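Local coordinates for Non-catalytic protein 1 (Piromyces equi, PDB 1WCU) that probably binds plant cell-wall polysaccharides without cutting them, as a family 29 carbohydrate-binding module built from two antiparallel beta-sheets, at residues 2-14 against 131-144. Sequence-based numbering, arbitrary orientation.
Sequences VSATYSVVYETGK and MRYIIYSTGSCDDH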
loop_
_atom_site.group_PDB
_atom_site.type_symbol
_atom_site.label_atom_id
_atom_site.label_comp_id
_atom_site.label_asym_id
_atom_site.label_seq_id
_atom_site.Cartn_x
_atom_site.Cartn_y
_atom_site.Cartn_z
ATOM N N VAL A 2 3.556 -22.285 8.926
ATOM C CA VAL A 2 4.712 -21.398 8.639
ATOM C C VAL A 2 4.579 -20.128 9.466
ATOM O O VAL A 2 3.474 -19.588 9.604
ATOM C CB VAL A 2 4.796 -21.004 7.139
ATOM C CG1 VAL A 2 6.171 -20.435 6.817
ATOM C CG2 VAL A 2 4.490 -22.199 6.232
ATOM N N SER A 3 5.700 -19.663 10.018
ATOM C CA SER A 3 5.753 -18.359 10.688
ATOM C C SER A 3 5.588 -17.221 9.675
ATOM O O SER A 3 5.579 -17.445 8.458
ATOM C CB SER A 3 7.070 -18.211 11.465
ATOM O OG SER A 3 7.100 -19.116 12.568
ATOM N N ALA A 4 5.451 -16.000 10.182
ATOM C CA ALA A 4 5.175 -14.849 9.322
ATOM C C ALA A 4 6.309 -14.632 8.332
ATOM O O ALA A 4 7.483 -14.708 8.679
ATOM C CB ALA A 4 4.940 -13.585 10.154
ATOM N N THR A 5 5.934 -14.385 7.084
ATOM C CA THR A 5 6.869 -14.082 6.024
ATOM C C THR A 5 6.578 -12.646 5.613
ATOM O O THR A 5 5.409 -12.290 5.485
ATOM C CB THR A 5 6.605 -15.005 4.838
ATOM O OG1 THR A 5 6.707 -16.377 5.269
ATOM C CG2 THR A 5 7.599 -14.743 3.740
ATOM N N TYR A 6 7.625 -11.849 5.371
ATOM C CA TYR A 6 7.469 -10.440 4.999
ATOM C C TYR A 6 7.904 -10.166 3.574
ATOM O O TYR A 6 8.930 -10.687 3.112
ATOM C CB TYR A 6 8.293 -9.531 5.919
ATOM C CG TYR A 6 7.989 -9.727 7.363
ATOM C CD1 TYR A 6 6.933 -9.066 7.962
ATOM C CD2 TYR A 6 8.745 -10.601 8.135
ATOM C CE1 TYR A 6 6.637 -9.255 9.291
ATOM C CE2 TYR A 6 8.461 -10.793 9.463
ATOM C CZ TYR A 6 7.401 -10.123 10.035
ATOM O OH TYR A 6 7.096 -10.283 11.368
ATOM N N SER A 7 7.122 -9.339 2.890
ATOM C CA SER A 7 7.483 -8.764 1.588
ATOM C C SER A 7 7.706 -7.273 1.821
ATOM O O SER A 7 6.744 -6.551 2.088
ATOM C CB SER A 7 6.355 -8.908 0.559
ATOM O OG SER A 7 6.053 -10.262 0.241
ATOM N N VAL A 8 8.947 -6.813 1.693
ATOM C CA VAL A 8 9.279 -5.397 1.895
ATOM C C VAL A 8 9.230 -4.717 0.527
ATOM O O VAL A 8 10.110 -4.912 -0.310
ATOM C CB VAL A 8 10.657 -5.230 2.567
ATOM C CG1 VAL A 8 10.995 -3.757 2.766
ATOM C CG2 VAL A 8 10.703 -5.970 3.901
ATOM N N VAL A 9 8.194 -3.916 0.297
ATOM C CA VAL A 9 7.932 -3.342 -1.028
ATOM C C VAL A 9 8.771 -2.078 -1.255
ATOM O O VAL A 9 9.332 -1.852 -2.329
ATOM C CB VAL A 9 6.433 -2.989 -1.163
ATOM C CG1 VAL A 9 6.129 -2.330 -2.494
ATOM C CG2 VAL A 9 5.554 -4.223 -0.948
ATOM N N TYR A 10 8.845 -1.268 -0.207
ATOM C CA TYR A 10 9.539 0.011 -0.241
ATOM C C TYR A 10 9.930 0.435 1.164
ATOM O O TYR A 10 9.085 0.401 2.062
ATOM C CB TYR A 10 8.653 1.090 -0.886
ATOM C CG TYR A 10 9.272 2.469 -0.845
ATOM C CD1 TYR A 10 8.970 3.361 0.172
ATOM C CD2 TYR A 10 10.204 2.878 -1.804
ATOM C CE1 TYR A 10 9.575 4.613 0.245
ATOM C CE2 TYR A 10 10.805 4.116 -1.734
ATOM C CZ TYR A 10 10.489 4.992 -0.714
ATOM O OH TYR A 10 11.092 6.224 -0.617
ATOM N N GLU A 11 11.183 0.831 1.369
ATOM C CA GLU A 11 11.626 1.364 2.655
ATOM C C GLU A 11 11.728 2.882 2.579
ATOM O O GLU A 11 10.810 3.581 3.009
ATOM C CB GLU A 11 12.941 0.700 3.093
ATOM C CG GLU A 11 12.736 -0.742 3.570
ATOM C CD GLU A 11 14.002 -1.340 4.204
ATOM O OE1 GLU A 11 15.052 -1.235 3.554
ATOM O OE2 GLU A 11 13.932 -1.920 5.323
ATOM N N THR A 12 12.827 3.367 2.004
ATOM C CA THR A 12 13.059 4.775 1.702
ATOM C C THR A 12 13.821 4.824 0.363
ATOM O O THR A 12 14.019 3.783 -0.267
ATOM C CB THR A 12 13.873 5.459 2.819
ATOM O OG1 THR A 12 15.092 4.718 3.039
ATOM C CG2 THR A 12 13.072 5.538 4.127
ATOM N N GLY A 13 14.244 6.006 -0.079
ATOM C CA GLY A 13 14.996 6.119 -1.322
ATOM C C GLY A 13 14.140 6.359 -2.551
ATOM O O GLY A 13 12.965 6.750 -2.446
ATOM N N LYS A 14 14.737 6.131 -3.712
ATOM C CA LYS A 14 14.149 6.574 -4.969
ATOM C C LYS A 14 13.644 5.456 -5.869
ATOM O O LYS A 14 13.363 5.682 -7.036
ATOM C CB LYS A 14 15.159 7.477 -5.701
ATOM C CG LYS A 14 15.382 8.824 -4.959
ATOM C CD LYS A 14 15.918 9.943 -5.835
ATOM C CE LYS A 14 14.823 10.801 -6.441
ATOM N NZ LYS A 14 14.447 11.967 -5.571
ATOM N N MET A 131 4.920 8.236 1.521
ATOM C CA MET A 131 4.873 6.913 2.148
ATOM C C MET A 131 6.275 6.361 2.385
ATOM O O MET A 131 7.184 6.594 1.592
ATOM C CB MET A 131 4.081 5.933 1.266
ATOM C CG MET A 131 2.610 6.282 1.224
ATOM S SD MET A 131 1.710 5.446 -0.079
ATOM C CE MET A 131 1.949 6.602 -1.402
ATOM N N ARG A 132 6.418 5.591 3.463
ATOM C CA ARG A 132 7.644 4.854 3.744
ATOM C C ARG A 132 7.303 3.491 4.329
ATOM O O ARG A 132 6.227 3.305 4.893
ATOM C CB ARG A 132 8.530 5.605 4.755
ATOM C CG ARG A 132 9.165 6.863 4.210
ATOM C CD ARG A 132 9.904 7.637 5.303
ATOM N NE ARG A 132 10.523 8.843 4.759
ATOM C CZ ARG A 132 11.000 9.851 5.485
ATOM N NH1 ARG A 132 10.962 9.799 6.805
ATOM N NH2 ARG A 132 11.484 10.922 4.882
ATOM N N TYR A 133 8.237 2.554 4.220
ATOM C CA TYR A 133 8.148 1.261 4.912
ATOM C C TYR A 133 6.834 0.527 4.611
ATOM O O TYR A 133 6.106 0.135 5.516
ATOM C CB TYR A 133 8.381 1.408 6.431
ATOM C CG TYR A 133 9.546 2.296 6.816
ATOM C CD1 TYR A 133 10.851 1.965 6.502
ATOM C CD2 TYR A 133 9.310 3.483 7.472
ATOM C CE1 TYR A 133 11.925 2.842 6.868
ATOM C CE2 TYR A 133 10.326 4.334 7.832
ATOM C CZ TYR A 133 11.618 4.023 7.532
ATOM O OH TYR A 133 12.592 4.930 7.921
ATOM N N ILE A 134 6.572 0.335 3.329
ATOM C CA ILE A 134 5.429 -0.436 2.876
ATOM C C ILE A 134 5.818 -1.908 2.948
ATOM O O ILE A 134 6.697 -2.364 2.214
ATOM C CB ILE A 134 5.011 -0.064 1.438
ATOM C CG1 ILE A 134 4.692 1.437 1.349
ATOM C CG2 ILE A 134 3.799 -0.912 1.036
ATOM C CD1 ILE A 134 4.448 1.917 -0.078
ATOM N N ILE A 135 5.175 -2.642 3.850
ATOM C CA ILE A 135 5.568 -4.017 4.172
ATOM C C ILE A 135 4.324 -4.877 4.315
ATOM O O ILE A 135 3.408 -4.527 5.048
ATOM C CB ILE A 135 6.373 -4.101 5.509
ATOM C CG1 ILE A 135 7.641 -3.240 5.444
ATOM C CG2 ILE A 135 6.712 -5.558 5.852
ATOM C CD1 ILE A 135 8.283 -2.987 6.787
ATOM N N TYR A 136 4.292 -6.009 3.632
ATOM C CA TYR A 136 3.249 -7.017 3.807
ATOM C C TYR A 136 3.764 -8.187 4.647
ATOM O O TYR A 136 4.873 -8.653 4.445
ATOM C CB TYR A 136 2.801 -7.556 2.437
ATOM C CG TYR A 136 1.926 -8.788 2.581
ATOM C CD1 TYR A 136 0.584 -8.674 2.960
ATOM C CD2 TYR A 136 2.438 -10.063 2.403
ATOM C CE1 TYR A 136 -0.212 -9.780 3.146
ATOM C CE2 TYR A 136 1.628 -11.201 2.579
ATOM C CZ TYR A 136 0.317 -11.054 2.953
ATOM O OH TYR A 136 -0.480 -12.169 3.142
ATOM N N SER A 137 2.936 -8.663 5.564
ATOM C CA SER A 137 3.224 -9.841 6.369
ATOM C C SER A 137 2.122 -10.869 6.171
ATOM O O SER A 137 0.940 -10.531 6.160
ATOM C CB SER A 137 3.269 -9.459 7.844
ATOM O OG SER A 137 3.444 -10.612 8.655
ATOM N N THR A 138 2.503 -12.142 6.055
ATOM C CA THR A 138 1.512 -13.213 6.042
ATOM C C THR A 138 0.864 -13.404 7.410
ATOM O O THR A 138 -0.183 -14.045 7.515
ATOM C CB THR A 138 2.122 -14.566 5.628
ATOM O OG1 THR A 138 3.196 -14.892 6.503
ATOM C CG2 THR A 138 2.636 -14.501 4.182
ATOM N N GLY A 139 1.491 -12.849 8.445
ATOM C CA GLY A 139 1.006 -12.997 9.821
ATOM C C GLY A 139 -0.067 -11.973 10.172
ATOM O O GLY A 139 -0.436 -11.129 9.368
ATOM N N SER A 140 -0.572 -12.045 11.393
ATOM C CA SER A 140 -1.607 -11.115 11.809
ATOM C C SER A 140 -0.999 -9.761 12.144
ATOM O O SER A 140 0.179 -9.635 12.469
ATOM C CB SER A 140 -2.321 -11.670 13.022
ATOM O OG SER A 140 -1.466 -11.633 14.120
ATOM N N CYS A 141 -1.815 -8.720 12.069
ATOM C CA CYS A 141 -1.326 -7.412 12.464
ATOM C C CYS A 141 -0.945 -7.357 13.938
ATOM O O CYS A 141 -0.022 -6.650 14.278
ATOM C CB CYS A 141 -2.350 -6.319 12.159
ATOM S SG CYS A 141 -2.659 -6.005 10.409
ATOM N N ASP A 142 -1.648 -8.108 14.778
ATOM C CA ASP A 142 -1.296 -8.176 16.209
ATOM C C ASP A 142 0.169 -8.590 16.404
ATOM O O ASP A 142 0.859 -8.084 17.301
ATOM C CB ASP A 142 -2.203 -9.167 16.946
ATOM C CG ASP A 142 -3.608 -8.639 17.184
ATOM O OD1 ASP A 142 -3.905 -7.464 16.882
ATOM O OD2 ASP A 142 -4.438 -9.424 17.700
ATOM N N ASP A 143 0.653 -9.493 15.548
ATOM C CA ASP A 143 2.027 -10.008 15.656
ATOM C C ASP A 143 3.093 -9.194 14.896
ATOM O O ASP A 143 4.264 -9.553 14.948
ATOM C CB ASP A 143 2.075 -11.467 15.187
ATOM C CG ASP A 143 1.276 -12.414 16.083
ATOM O OD1 ASP A 143 1.049 -12.088 17.268
ATOM O OD2 ASP A 143 0.897 -13.504 15.609
ATOM N N HIS A 144 2.702 -8.119 14.200
ATOM C CA HIS A 144 3.650 -7.245 13.466
ATOM C C HIS A 144 4.099 -5.989 14.253
ATOM O O HIS A 144 3.260 -5.240 14.750
ATOM C CB HIS A 144 2.997 -6.764 12.152
ATOM C CG HIS A 144 3.932 -6.022 11.241
ATOM N ND1 HIS A 144 4.325 -4.721 11.473
ATOM C CD2 HIS A 144 4.556 -6.399 10.099
ATOM C CE1 HIS A 144 5.148 -4.327 10.517
ATOM N NE2 HIS A 144 5.300 -5.324 9.663
HETATM O O HOH W 1 4.098 -17.404 6.226
HETATM O O HOH W 2 5.016 -10.973 12.569
#
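Thr5 and Thr138 grip each other twice, just before strand 6-10 begins and just after strand 129-137 ends; this antiparallel pair joins the N-terminal strand to the C-terminal one in one sheet of the beta-sandwich. Thr5 N donates to Thr138 OG1 at 2.8 Å, and Thr138 N returns a bond to Thr5 O. The hydroxyl of Thr138 lies between its own backbone N and carbonyl carbon (chi1 57°), which turns it toward Thr5 N in place of a backbone acceptor; a water links it to Ser3 O and Thr5 OG1. Ser7 and Tyr136 form the first regular hydrogen-bonded pair, with Ser7 N 2.8 Å from Tyr136 O. A classic beta bulge follows: Val9 N bonds to Ile134 O at 2.9 Å, Tyr10 N reaches the same oxygen only weakly, and Ile134 N donates to Tyr10 O.

Tyr10 CG stands opposite the backbone N (chi1 175°), which carries the buried ring to Met131, CE1 lying 3.4 Å from Met131 O, with Arg132 CA at the ring edge. Its OH donates to Gly13 O at 2.7 Å, and Leu36 of strand 35-38 also touches the side chain. A leucine in its place would probably leave Gly13 O without this donor and open a gap beside Met131 O and Arg132 CA. Beta-branched Ile134 suits its extended backbone; Val9 takes the bulge's turned-in conformation, its CB packing on Ile134 CG2, and both side chains touch Leu50 of the facing sheet.

On the other face, Tyr6 CE1 reaches Ser137 OG and His144 CD2, the latter at the tyrosine's edge, the rings set obliquely; His144 stacks on Tyr65. Gly139 leaves room for Ala4, whose CB sits 3.9 Å from Gly139 N, itself bonded to Ser137 OG in an ST turn.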